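PDB 3W5M: alpha-L-rhamnosidase from Streptomyces avermitilis, which hydrolyses terminal non-reducing alpha-L-rhamnose residues from alpha-L-rhamnosides, including citrus flavonoids such as naringin and the arabinogalactan-protein gum arabic. Local coordinates for residues 339-344 with 479-484; 353-358 with 473-478; 508-513 with 590-595; 622-627 with 655-660. All coordinates share one frame; numbering follows the deposited sequence. Where two conformers were deposited one is given.

Contact 1: 339-344 with 479-484; sequences GRDQLA and PVRIAK
The carboxylate of D341 and the guanidinium of R481 form a salt bridge in which two nitrogens share one oxygen. R481 NE lies 3.0 Å from D341 OD1 in a nearly straight bond, and R481 NH2 reaches the syn lone pair of D341 OD1 at 3.3 Å. The two planes are almost coplanar, 18° apart, and the other oxygen, OD2, is bonded to Y359. On the backbone, Q342 N donates to V480 O at 2.8 Å. Three waters bridge the segments: one joins R340 O, Q342 NE2 and I482 N, another links Q342 O to V480 N, and a third donates to D341 OD2 and accepts a weak bond from R481 NH2.

Packing follows outward. In one of its two modelled conformers R340 lays a guanidinium face over R481 CD, so this layer is only tentative. P479 CB sits 3.3 Å from D341 OD1. The Q342 side chain, bent at chi2 (-70°), turns NE2 to within 3.6 Å of I482 CD1.

The loop between strands 336-337 and 353-360 is thus fastened to the start of strand 480-493, one of whose partners in its sheet, strand 587-594, touches Q342 and I482 through M592.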
loop_
_atom_site.group_PDB
_atom_site.type_symbol
_atom_site.label_atom_id
_atom_site.label_comp_id
_atom_site.label_asym_id
_atom_site.label_seq_id
_atom_site.Cartn_x
_atom_site.Cartn_y
_atom_site.Cartn_z
ATOM N N GLY A 339 -9.008 -2.192 -19.206
ATOM C CA GLY A 339 -7.719 -2.306 -18.523
ATOM C C GLY A 339 -7.568 -3.474 -17.571
ATOM O O GLY A 339 -8.345 -4.432 -17.598
ATOM N N ARG A 340 -6.528 -3.425 -16.756
ATOM C CA ARG A 340 -6.224 -4.498 -15.829
ATOM C C ARG A 340 -5.820 -3.940 -14.465
ATOM O O ARG A 340 -5.085 -4.584 -13.712
ATOM C CB ARG A 340 -5.123 -5.392 -16.419
ATOM C CG ARG A 340 -3.890 -4.652 -16.930
ATOM C CD ARG A 340 -2.999 -5.586 -17.735
ATOM N NE ARG A 340 -1.619 -5.121 -17.888
ATOM C CZ ARG A 340 -0.606 -5.600 -17.186
ATOM N NH1 ARG A 340 -0.820 -6.536 -16.272
ATOM N NH2 ARG A 340 0.611 -5.149 -17.393
ATOM N N ASP A 341 -6.294 -2.741 -14.148
ATOM C CA ASP A 341 -5.908 -2.115 -12.881
ATOM C C ASP A 341 -6.848 -2.624 -11.811
ATOM O O ASP A 341 -7.981 -2.992 -12.103
ATOM C CB ASP A 341 -6.011 -0.580 -12.933
ATOM C CG ASP A 341 -5.000 0.077 -13.887
ATOM O OD1 ASP A 341 -4.078 -0.586 -14.437
ATOM O OD2 ASP A 341 -5.111 1.322 -14.040
ATOM N N GLN A 342 -6.384 -2.609 -10.567
ATOM C CA GLN A 342 -7.211 -2.954 -9.423
ATOM C C GLN A 342 -7.216 -1.741 -8.491
ATOM O O GLN A 342 -6.211 -1.025 -8.415
ATOM C CB GLN A 342 -6.598 -4.134 -8.683
ATOM C CG GLN A 342 -6.334 -5.365 -9.557
ATOM C CD GLN A 342 -7.627 -6.055 -10.003
ATOM O OE1 GLN A 342 -8.661 -5.983 -9.336
ATOM N NE2 GLN A 342 -7.574 -6.720 -11.158
ATOM N N LEU A 343 -8.317 -1.543 -7.760
ATOM C CA LEU A 343 -8.377 -0.463 -6.753
ATOM C C LEU A 343 -8.026 0.929 -7.305
ATOM O O LEU A 343 -7.411 1.737 -6.603
ATOM C CB LEU A 343 -7.467 -0.831 -5.558
ATOM C CG LEU A 343 -7.615 -2.248 -5.010
ATOM C CD1 LEU A 343 -6.554 -2.448 -3.927
ATOM C CD2 LEU A 343 -8.997 -2.407 -4.410
ATOM N N ALA A 344 -8.406 1.209 -8.555
ATOM C CA ALA A 344 -8.118 2.499 -9.189
ATOM C C ALA A 344 -9.027 3.501 -8.499
ATOM O O ALA A 344 -10.185 3.189 -8.252
ATOM C CB ALA A 344 -8.454 2.451 -10.669
ATOM N N PRO A 479 -0.045 1.594 -11.429
ATOM C CA PRO A 479 -1.330 1.134 -10.960
ATOM C C PRO A 479 -1.211 -0.250 -10.330
ATOM O O PRO A 479 -0.353 -1.047 -10.718
ATOM C CB PRO A 479 -2.133 1.040 -12.253
ATOM C CG PRO A 479 -1.572 2.141 -13.108
ATOM C CD PRO A 479 -0.093 2.018 -12.847
ATOM N N VAL A 480 -2.006 -0.510 -9.312
ATOM C CA VAL A 480 -2.011 -1.816 -8.678
ATOM C C VAL A 480 -2.575 -2.803 -9.712
ATOM O O VAL A 480 -3.596 -2.519 -10.330
ATOM C CB VAL A 480 -2.923 -1.794 -7.437
ATOM C CG1 VAL A 480 -3.179 -3.211 -6.905
ATOM C CG2 VAL A 480 -2.300 -0.922 -6.331
ATOM N N ARG A 481 -1.878 -3.923 -9.915
ATOM C CA ARG A 481 -2.382 -4.951 -10.853
ATOM C C ARG A 481 -2.096 -6.317 -10.264
ATOM O O ARG A 481 -1.280 -6.432 -9.365
ATOM C CB ARG A 481 -1.723 -4.836 -12.253
ATOM C CG ARG A 481 -2.017 -3.506 -12.952
ATOM C CD ARG A 481 -1.244 -3.391 -14.255
ATOM N NE ARG A 481 -1.562 -2.094 -14.809
ATOM C CZ ARG A 481 -0.784 -1.392 -15.605
ATOM N NH1 ARG A 481 0.394 -1.858 -15.990
ATOM N NH2 ARG A 481 -1.209 -0.212 -16.008
ATOM N N ILE A 482 -2.815 -7.346 -10.730
ATOM C CA ILE A 482 -2.510 -8.733 -10.316
ATOM C C ILE A 482 -1.192 -9.119 -10.957
ATOM O O ILE A 482 -1.019 -8.987 -12.183
ATOM C CB ILE A 482 -3.645 -9.698 -10.741
ATOM C CG1 ILE A 482 -4.932 -9.303 -10.007
ATOM C CG2 ILE A 482 -3.264 -11.176 -10.504
ATOM C CD1 ILE A 482 -6.171 -9.954 -10.564
ATOM N N ALA A 483 -0.234 -9.546 -10.139
ATOM C CA ALA A 483 1.095 -9.865 -10.652
ATOM C C ALA A 483 1.255 -11.368 -10.782
ATOM O O ALA A 483 2.087 -11.840 -11.558
ATOM C CB ALA A 483 2.157 -9.309 -9.722
ATOM N N LYS A 484 0.495 -12.117 -9.989
ATOM C CA LYS A 484 0.547 -13.602 -10.023
ATOM C C LYS A 484 -0.574 -14.217 -9.223
ATOM O O LYS A 484 -1.220 -13.540 -8.414
ATOM C CB LYS A 484 1.897 -14.175 -9.580
ATOM C CG LYS A 484 2.398 -13.735 -8.234
ATOM C CD LYS A 484 3.745 -14.399 -7.953
ATOM C CE LYS A 484 3.553 -15.776 -7.365
ATOM N NZ LYS A 484 4.516 -16.731 -7.968
HETATM O O HOH W 1 -5.002 -7.082 -12.665
HETATM O O HOH W 2 -3.554 2.270 -16.070
HETATM O O HOH W 3 -4.458 1.064 -9.084
#

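Contact 2: 353-358 with 473-478; sequences RVQYQT and VAQVDG
Backbone hydrogen bonds join Y356 to V473 and Q475 in a short parallel pairing. V354 O accepts from V473 N, Y356 N donates to V473 O at 2.9 Å, and Y356 O receives Q475 N. Q355 pairs with V473 and Y356 with A474, so the side chains of the first pair emerge on one face of the sheet and those of the second on the other.

Side-chain amides extend the polar network beyond the last paired residues. Q355 accepts V476 N on OE1 at 2.9 Å, the donor standing above the carbonyl plane, while Q355 NE2 gives a bond to D477 OD1 at 3.0 Å. An extended Q355 chain (chi2 -159°) carries the amide across to both partners. Q475 NE2 also binds D477 OD1, at 3.1 Å, and the two amides approach that oxygen from opposite faces of the carboxylate. Q475 OE1 in turn takes Q357 NE2 at 3.0 Å, with the amide planes 81° apart; Q357 OE1 is held by Y329.

Apolar contact centres on the Y356 ring. A474 CA makes a CH-pi contact over one face, 3.8 Å from the ring centroid, and A474 CB packs against CZ. The phenol OH is bonded to D21, and W118 meets the ring edge-to-face. On the other face of the sheet, the V473 and Q355 side chains meet at an oblique angle, CG2 of V473 4.0 Å from CG of Q355.

This is the edge of a mixed five-stranded sheet in the alpha-L-rhamnosidase N-terminal domain: strand 471-474 adds in parallel beside strand 353-360, then the chain leaves through a turn gripped by glutamine amides.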
loop_
_atom_site.group_PDB
_atom_site.type_symbol
_atom_site.label_atom_id
_atom_site.label_comp_id
_atom_site.label_asym_id
_atom_site.label_seq_id
_atom_site.Cartn_x
_atom_site.Cartn_y
_atom_site.Cartn_z
ATOM N N ARG A 353 -5.322 16.382 -4.240
ATOM C CA ARG A 353 -5.130 15.811 -5.575
ATOM C C ARG A 353 -5.841 14.460 -5.677
ATOM O O ARG A 353 -6.030 13.742 -4.665
ATOM C CB ARG A 353 -3.640 15.664 -5.916
ATOM C CG ARG A 353 -2.929 14.551 -5.146
ATOM C CD ARG A 353 -1.422 14.511 -5.376
ATOM N NE ARG A 353 -0.797 15.702 -4.782
ATOM C CZ ARG A 353 -0.232 16.678 -5.491
ATOM N NH1 ARG A 353 -0.167 16.598 -6.829
ATOM N NH2 ARG A 353 0.274 17.739 -4.862
ATOM N N VAL A 354 -6.283 14.153 -6.888
ATOM C CA VAL A 354 -6.736 12.805 -7.206
ATOM C C VAL A 354 -5.989 12.393 -8.482
ATOM O O VAL A 354 -5.719 13.220 -9.345
ATOM C CB VAL A 354 -8.271 12.713 -7.340
ATOM C CG1 VAL A 354 -8.787 13.448 -8.566
ATOM C CG2 VAL A 354 -8.741 11.238 -7.314
ATOM N N GLN A 355 -5.660 11.113 -8.605
ATOM C CA GLN A 355 -4.895 10.648 -9.766
ATOM C C GLN A 355 -5.871 10.046 -10.782
ATOM O O GLN A 355 -6.814 9.391 -10.383
ATOM C CB GLN A 355 -3.843 9.621 -9.332
ATOM C CG GLN A 355 -2.800 10.235 -8.418
ATOM C CD GLN A 355 -1.498 9.456 -8.348
ATOM O OE1 GLN A 355 -0.441 9.896 -8.867
ATOM N NE2 GLN A 355 -1.560 8.316 -7.721
ATOM N N TYR A 356 -5.670 10.307 -12.069
ATOM C CA TYR A 356 -6.530 9.693 -13.125
ATOM C C TYR A 356 -5.727 8.695 -13.965
ATOM O O TYR A 356 -4.469 8.719 -14.009
ATOM C CB TYR A 356 -7.199 10.761 -14.027
ATOM C CG TYR A 356 -6.263 11.425 -15.015
ATOM C CD1 TYR A 356 -5.966 10.825 -16.255
ATOM C CD2 TYR A 356 -5.662 12.655 -14.713
ATOM C CE1 TYR A 356 -5.102 11.426 -17.162
ATOM C CE2 TYR A 356 -4.815 13.283 -15.629
ATOM C CZ TYR A 356 -4.535 12.669 -16.842
ATOM O OH TYR A 356 -3.670 13.239 -17.747
ATOM N N GLN A 357 -6.464 7.793 -14.608
ATOM C CA GLN A 357 -5.889 6.712 -15.424
ATOM C C GLN A 357 -6.273 6.938 -16.874
ATOM O O GLN A 357 -7.312 7.534 -17.159
ATOM C CB GLN A 357 -6.390 5.318 -14.969
ATOM C CG GLN A 357 -6.038 4.914 -13.523
ATOM C CD GLN A 357 -6.641 5.811 -12.467
ATOM O OE1 GLN A 357 -7.871 5.954 -12.380
ATOM N NE2 GLN A 357 -5.771 6.479 -11.678
ATOM N N THR A 358 -5.417 6.464 -17.777
ATOM C CA THR A 358 -5.637 6.581 -19.223
ATOM C C THR A 358 -5.620 5.171 -19.825
ATOM O O THR A 358 -4.687 4.398 -19.565
ATOM C CB THR A 358 -4.521 7.402 -19.890
ATOM O OG1 THR A 358 -4.470 8.713 -19.304
ATOM C CG2 THR A 358 -4.788 7.562 -21.397
ATOM N N VAL A 473 -4.426 14.756 -11.570
ATOM C CA VAL A 473 -3.096 14.541 -12.144
ATOM C C VAL A 473 -2.960 13.112 -12.651
ATOM O O VAL A 473 -3.540 12.218 -12.053
ATOM C CB VAL A 473 -1.971 14.838 -11.103
ATOM C CG1 VAL A 473 -2.034 16.305 -10.682
ATOM C CG2 VAL A 473 -2.120 13.953 -9.872
ATOM N N ALA A 474 -2.231 12.909 -13.753
ATOM C CA ALA A 474 -2.043 11.550 -14.313
ATOM C C ALA A 474 -1.314 10.723 -13.264
ATOM O O ALA A 474 -0.376 11.235 -12.611
ATOM C CB ALA A 474 -1.218 11.585 -15.599
ATOM N N GLN A 475 -1.753 9.482 -13.065
ATOM C CA GLN A 475 -1.184 8.655 -11.995
ATOM C C GLN A 475 0.330 8.526 -12.156
ATOM O O GLN A 475 0.833 8.184 -13.232
ATOM C CB GLN A 475 -1.838 7.267 -11.979
ATOM C CG GLN A 475 -1.287 6.386 -10.874
ATOM C CD GLN A 475 -2.211 5.256 -10.508
ATOM O OE1 GLN A 475 -3.174 4.949 -11.241
ATOM N NE2 GLN A 475 -1.943 4.626 -9.359
ATOM N N VAL A 476 1.053 8.803 -11.073
ATOM C CA VAL A 476 2.504 8.787 -11.104
ATOM C C VAL A 476 3.076 7.382 -10.841
ATOM O O VAL A 476 4.002 6.943 -11.537
ATOM C CB VAL A 476 3.072 9.774 -10.051
ATOM C CG1 VAL A 476 4.599 9.621 -9.959
ATOM C CG2 VAL A 476 2.622 11.201 -10.385
ATOM N N ASP A 477 2.583 6.703 -9.810
ATOM C CA ASP A 477 3.047 5.343 -9.505
ATOM C C ASP A 477 2.430 4.330 -10.487
ATOM O O ASP A 477 1.479 4.668 -11.196
ATOM C CB ASP A 477 2.695 4.984 -8.044
ATOM C CG ASP A 477 1.197 5.213 -7.685
ATOM O OD1 ASP A 477 0.473 6.142 -8.182
ATOM O OD2 ASP A 477 0.736 4.444 -6.818
ATOM N N GLY A 478 2.991 3.113 -10.551
ATOM C CA GLY A 478 2.345 2.009 -11.296
ATOM C C GLY A 478 1.046 1.621 -10.650
ATOM O O GLY A 478 1.017 1.335 -9.466
#

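Contact 3: 508-513 with 590-595; sequences VGSVRL and RVMHTS
Strands 510-513 and 590-594 run antiparallel, their directions 148° apart, with S510 and R590 as a hydrogen-bonded pair (R590 N to S510 O 2.8 Å, the return bond from S510 N to R590 O weak), G509 opposite V591 as a non-hydrogen-bonded one, and M592 N donating to V508 O at 2.9 Å beyond the corner that the chain turns at G509. The phi of 147° at G509 suits a residue without a side chain, and its CA comes within 3.3 Å of R590 O.

Among the side chains, R590 dominates. Its chain bends at chi3 (-57°), which folds the guanidinium back beside S510; R590 NH2 is 2.8 Å from S510 OG in a weak, bent bond, and the same nitrogen binds P563 O. The M592 methyl CE covers one face of this guanidinium near the rim and also approaches S510 OG at 3.7 Å. R512 crosses R590 at about a right angle, NH1 lying 4.0 Å from R590 CD; salt bridges from R512 to E485 and E562 probably offset the nearness of two positive groups.

Within the ten-strand sheet, strand 587-594 lies between strands 510-515 and 480-493, with I482 against R590 and M592. Helix 607-622 approaches through W618 on V591 and R621 on H593.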
loop_
_atom_site.group_PDB
_atom_site.type_symbol
_atom_site.label_atom_id
_atom_site.label_comp_id
_atom_site.label_asym_id
_atom_site.label_seq_id
_atom_site.Cartn_x
_atom_site.Cartn_y
_atom_site.Cartn_z
ATOM N N VAL A 508 -0.858 -10.654 -0.477
ATOM C CA VAL A 508 -1.787 -9.535 -0.359
ATOM C C VAL A 508 -2.575 -9.426 -1.638
ATOM O O VAL A 508 -1.988 -9.415 -2.733
ATOM C CB VAL A 508 -1.059 -8.199 -0.076
ATOM C CG1 VAL A 508 -2.055 -7.047 0.064
ATOM C CG2 VAL A 508 -0.225 -8.317 1.184
ATOM N N GLY A 509 -3.891 -9.290 -1.492
ATOM C CA GLY A 509 -4.798 -9.303 -2.661
ATOM C C GLY A 509 -6.112 -9.923 -2.251
ATOM O O GLY A 509 -6.646 -9.627 -1.172
ATOM N N SER A 510 -6.677 -10.768 -3.112
ATOM C CA SER A 510 -7.948 -11.403 -2.756
ATOM C C SER A 510 -8.048 -12.695 -3.581
ATOM O O SER A 510 -7.214 -12.943 -4.430
ATOM C CB SER A 510 -9.147 -10.455 -3.032
ATOM O OG SER A 510 -9.180 -10.039 -4.385
ATOM N N VAL A 511 -9.066 -13.507 -3.348
ATOM C CA VAL A 511 -9.091 -14.813 -3.981
ATOM C C VAL A 511 -10.026 -14.858 -5.191
ATOM O O VAL A 511 -10.826 -13.965 -5.403
ATOM C CB VAL A 511 -9.433 -15.925 -2.959
ATOM C CG1 VAL A 511 -8.638 -15.722 -1.690
ATOM C CG2 VAL A 511 -10.926 -15.993 -2.679
ATOM N N ARG A 512 -9.875 -15.882 -6.002
ATOM C CA ARG A 512 -10.938 -16.314 -6.906
ATOM C C ARG A 512 -11.539 -17.552 -6.278
ATOM O O ARG A 512 -10.802 -18.507 -5.943
ATOM C CB ARG A 512 -10.353 -16.669 -8.271
ATOM C CG ARG A 512 -11.386 -17.330 -9.191
ATOM C CD ARG A 512 -10.949 -17.346 -10.648
ATOM N NE ARG A 512 -9.736 -18.133 -10.836
ATOM C CZ ARG A 512 -8.535 -17.604 -11.049
ATOM N NH1 ARG A 512 -8.379 -16.286 -11.111
ATOM N NH2 ARG A 512 -7.492 -18.404 -11.194
ATOM N N LEU A 513 -12.863 -17.533 -6.126
ATOM C CA LEU A 513 -13.632 -18.653 -5.597
ATOM C C LEU A 513 -14.356 -19.289 -6.772
ATOM O O LEU A 513 -15.000 -18.560 -7.559
ATOM C CB LEU A 513 -14.646 -18.129 -4.593
ATOM C CG LEU A 513 -15.677 -19.086 -4.014
ATOM C CD1 LEU A 513 -15.013 -20.168 -3.142
ATOM C CD2 LEU A 513 -16.751 -18.322 -3.258
ATOM N N ARG A 590 -4.983 -14.065 -5.634
ATOM C CA ARG A 590 -4.565 -13.173 -6.711
ATOM C C ARG A 590 -3.728 -12.096 -6.047
ATOM O O ARG A 590 -4.254 -11.284 -5.304
ATOM C CB ARG A 590 -5.767 -12.580 -7.440
ATOM C CG ARG A 590 -6.636 -13.673 -8.075
ATOM C CD ARG A 590 -7.892 -13.098 -8.729
ATOM N NE ARG A 590 -8.672 -12.351 -7.755
ATOM C CZ ARG A 590 -9.388 -11.247 -8.001
ATOM N NH1 ARG A 590 -9.473 -10.715 -9.229
ATOM N NH2 ARG A 590 -10.042 -10.671 -6.987
ATOM N N VAL A 591 -2.425 -12.161 -6.268
ATOM C CA VAL A 591 -1.447 -11.268 -5.614
ATOM C C VAL A 591 -1.464 -9.909 -6.335
ATOM O O VAL A 591 -1.191 -9.856 -7.538
ATOM C CB VAL A 591 -0.045 -11.882 -5.715
ATOM C CG1 VAL A 591 1.030 -10.960 -5.123
ATOM C CG2 VAL A 591 -0.018 -13.243 -5.007
ATOM N N MET A 592 -1.773 -8.837 -5.595
ATOM C CA MET A 592 -1.896 -7.491 -6.148
ATOM C C MET A 592 -0.904 -6.533 -5.537
ATOM O O MET A 592 -0.756 -6.527 -4.330
ATOM C CB MET A 592 -3.276 -6.940 -5.836
ATOM C CG MET A 592 -4.358 -7.655 -6.600
ATOM S SD MET A 592 -5.997 -7.096 -6.072
ATOM C CE MET A 592 -6.977 -8.392 -6.861
ATOM N N HIS A 593 -0.264 -5.718 -6.379
ATOM C CA HIS A 593 0.636 -4.642 -5.899
ATOM C C HIS A 593 0.913 -3.677 -7.026
ATOM O O HIS A 593 0.445 -3.865 -8.160
ATOM C CB HIS A 593 1.964 -5.200 -5.302
ATOM C CG HIS A 593 2.692 -6.172 -6.177
ATOM N ND1 HIS A 593 3.445 -5.785 -7.269
ATOM C CD2 HIS A 593 2.851 -7.518 -6.070
ATOM C CE1 HIS A 593 3.997 -6.855 -7.821
ATOM N NE2 HIS A 593 3.660 -7.916 -7.105
ATOM N N THR A 594 1.636 -2.602 -6.714
ATOM C CA THR A 594 2.069 -1.689 -7.759
ATOM C C THR A 594 2.742 -2.396 -8.957
ATOM O O THR A 594 3.529 -3.345 -8.788
ATOM C CB THR A 594 2.960 -0.569 -7.187
ATOM O OG1 THR A 594 3.190 0.418 -8.211
ATOM C CG2 THR A 594 4.274 -1.098 -6.690
ATOM N N SER A 595 2.428 -1.935 -10.171
ATOM C CA SER A 595 2.958 -2.564 -11.379
ATOM C C SER A 595 4.340 -2.023 -11.610
ATOM O O SER A 595 4.529 -1.067 -12.368
ATOM C CB SER A 595 2.030 -2.328 -12.590
ATOM O OG SER A 595 1.557 -0.957 -12.649
#

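Contact 4: 622-627 with 655-660; sequences GNFLSV and MESARF
F624 and F660 form an offset stack, their ring centroids 4.6 Å apart and their planes inclined by 18°. The overlap is at the rims: F660 CD2 lies over the F624 face, 3.5 Å from F624 CD2, while F624 CB makes a CH-pi contact with the face of F660. Around the second ring the backbone of 624-627 curls closely. S626 N comes to its edge at 3.6 Å from F660 CE1, and V627 C approaches F660 CZ. The F624 ring meets S657 OG at its own edge, and M655 SD stands obliquely 5.4 Å from its centroid in a Met-aromatic contact.

F660 reaches inward because CG is anti to the backbone N (chi1 -165°), sending the ring from the helix toward the loop. A water on the F660 ring face donates to both S626 O and F660 O, joining loop and helix. Further out, E656 caps the helix: its OE2 accepts R659 N at 3.0 Å, and its OE1 takes both NE and NH2 of R659 in a salt bridge, tying the side chain that precedes the first turn to one within it. R659 NH2 also binds S595 O, and K663 NZ binds S626 O.

The stack belongs to the six-hairpin, (alpha/alpha)6-barrel domain, where it packs the loop after helix 607-622 on the start of helix 658-671. The same loop goes on to carry D630, a rhamnose-binding residue whose side chain is about 8 Å from that of V627.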
loop_
_atom_site.group_PDB
_atom_site.type_symbol
_atom_site.label_atom_id
_atom_site.label_comp_id
_atom_site.label_asym_id
_atom_site.label_seq_id
_atom_site.Cartn_x
_atom_site.Cartn_y
_atom_site.Cartn_z
ATOM N N GLY A 622 3.909 -6.971 -0.669
ATOM C CA GLY A 622 2.639 -6.979 0.053
ATOM C C GLY A 622 2.240 -5.602 0.557
ATOM O O GLY A 622 1.055 -5.293 0.753
ATOM N N ASN A 623 3.246 -4.763 0.784
ATOM C CA ASN A 623 2.985 -3.440 1.321
ATOM C C ASN A 623 3.219 -2.302 0.333
ATOM O O ASN A 623 3.343 -1.120 0.742
ATOM C CB ASN A 623 3.893 -3.237 2.533
ATOM C CG ASN A 623 3.391 -3.983 3.742
ATOM O OD1 ASN A 623 2.407 -3.578 4.352
ATOM N ND2 ASN A 623 4.041 -5.096 4.074
ATOM N N PHE A 624 3.343 -2.635 -0.946
ATOM C CA PHE A 624 3.534 -1.610 -1.974
ATOM C C PHE A 624 2.247 -1.591 -2.819
ATOM O O PHE A 624 2.265 -1.909 -3.997
ATOM C CB PHE A 624 4.771 -1.919 -2.817
ATOM C CG PHE A 624 6.033 -1.233 -2.336
ATOM C CD1 PHE A 624 6.270 -1.039 -0.974
ATOM C CD2 PHE A 624 7.003 -0.802 -3.261
ATOM C CE1 PHE A 624 7.442 -0.414 -0.533
ATOM C CE2 PHE A 624 8.161 -0.181 -2.827
ATOM C CZ PHE A 624 8.386 0.003 -1.466
ATOM N N LEU A 625 1.132 -1.224 -2.188
ATOM C CA LEU A 625 -0.185 -1.085 -2.832
ATOM C C LEU A 625 -0.674 0.348 -2.650
ATOM O O LEU A 625 -1.176 0.705 -1.588
ATOM C CB LEU A 625 -1.217 -2.031 -2.210
ATOM C CG LEU A 625 -1.451 -3.421 -2.755
ATOM C CD1 LEU A 625 -0.344 -4.331 -2.183
ATOM C CD2 LEU A 625 -2.839 -3.917 -2.318
ATOM N N SER A 626 -0.532 1.147 -3.697
ATOM C CA SER A 626 -0.849 2.604 -3.720
ATOM C C SER A 626 0.028 3.494 -2.794
ATOM O O SER A 626 0.540 4.548 -3.227
ATOM C CB SER A 626 -2.341 2.859 -3.438
ATOM O OG SER A 626 -2.635 4.238 -3.593
ATOM N N VAL A 627 0.195 3.083 -1.541
ATOM C CA VAL A 627 1.147 3.778 -0.626
ATOM C C VAL A 627 2.002 2.717 0.054
ATOM O O VAL A 627 1.564 1.556 0.168
ATOM C CB VAL A 627 0.428 4.654 0.430
ATOM C CG1 VAL A 627 -0.474 5.726 -0.219
ATOM C CG2 VAL A 627 -0.347 3.819 1.424
ATOM N N MET A 655 12.791 -3.898 -6.043
ATOM C CA MET A 655 11.824 -3.517 -7.093
ATOM C C MET A 655 12.174 -2.128 -7.587
ATOM O O MET A 655 12.818 -1.346 -6.867
ATOM C CB MET A 655 10.407 -3.453 -6.541
ATOM C CG MET A 655 9.874 -4.767 -6.028
ATOM S SD MET A 655 8.221 -4.642 -5.311
ATOM C CE MET A 655 7.156 -4.443 -6.755
ATOM N N GLU A 656 11.785 -1.831 -8.818
ATOM C CA GLU A 656 11.850 -0.457 -9.296
ATOM C C GLU A 656 10.891 0.357 -8.418
ATOM O O GLU A 656 9.678 0.234 -8.511
ATOM C CB GLU A 656 11.506 -0.351 -10.781
ATOM C CG GLU A 656 11.606 1.093 -11.305
ATOM C CD GLU A 656 10.281 1.851 -11.262
ATOM O OE1 GLU A 656 9.329 1.430 -11.958
ATOM O OE2 GLU A 656 10.169 2.890 -10.541
ATOM N N SER A 657 11.463 1.159 -7.523
ATOM C CA SER A 657 10.697 1.851 -6.495
ATOM C C SER A 657 10.661 3.357 -6.730
ATOM O O SER A 657 10.044 4.087 -5.950
ATOM C CB SER A 657 11.279 1.540 -5.090
ATOM O OG SER A 657 11.144 0.148 -4.801
ATOM N N ALA A 658 11.247 3.821 -7.845
ATOM C CA ALA A 658 11.295 5.262 -8.113
ATOM C C ALA A 658 9.929 5.895 -8.318
ATOM O O ALA A 658 9.608 6.888 -7.688
ATOM C CB ALA A 658 12.197 5.559 -9.299
ATOM N N ARG A 659 9.109 5.356 -9.222
ATOM C CA ARG A 659 7.818 5.977 -9.432
ATOM C C ARG A 659 6.973 5.870 -8.141
ATOM O O ARG A 659 6.254 6.815 -7.781
ATOM C CB ARG A 659 7.081 5.287 -10.579
ATOM C CG ARG A 659 7.690 5.522 -11.974
ATOM C CD ARG A 659 6.892 4.708 -13.008
ATOM N NE ARG A 659 7.107 3.280 -12.762
ATOM C CZ ARG A 659 6.187 2.325 -12.971
ATOM N NH1 ARG A 659 4.984 2.622 -13.442
ATOM N NH2 ARG A 659 6.483 1.057 -12.680
ATOM N N PHE A 660 7.057 4.718 -7.458
ATOM C CA PHE A 660 6.195 4.460 -6.292
ATOM C C PHE A 660 6.530 5.425 -5.154
ATOM O O PHE A 660 5.638 6.054 -4.591
ATOM C CB PHE A 660 6.338 3.009 -5.794
ATOM C CG PHE A 660 5.239 2.579 -4.834
ATOM C CD1 PHE A 660 3.921 2.344 -5.295
ATOM C CD2 PHE A 660 5.516 2.407 -3.483
ATOM C CE1 PHE A 660 2.915 1.942 -4.412
ATOM C CE2 PHE A 660 4.519 2.011 -2.591
ATOM C CZ PHE A 660 3.215 1.773 -3.062
HETATM O O HOH W 4 3.211 5.457 -3.015
#

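All four contacts cluster near the centre of the chain, with centres 8 to 21 Å apart. Contact 2 falls between the two segments of contact 1 in sequence, and contacts 3 and 4 follow in turn. Contacts 1 and 3 share the ten-strand sheet, where strands 480-493 and 587-594 are neighbours and A483 N probably bonds V591 O; contact 2 lies in a separate five-strand sheet, and D341 packs on Q357 between contacts 1 and 2. Contact 4 brings in the helical barrel: T594 N probably bonds F624 O, and R659 packs against G478. Together they join beta domains to the catalytic barrel; contact 4 comes nearest the rhamnose-binding residues, whereas contacts 1 and 2 lie away from them.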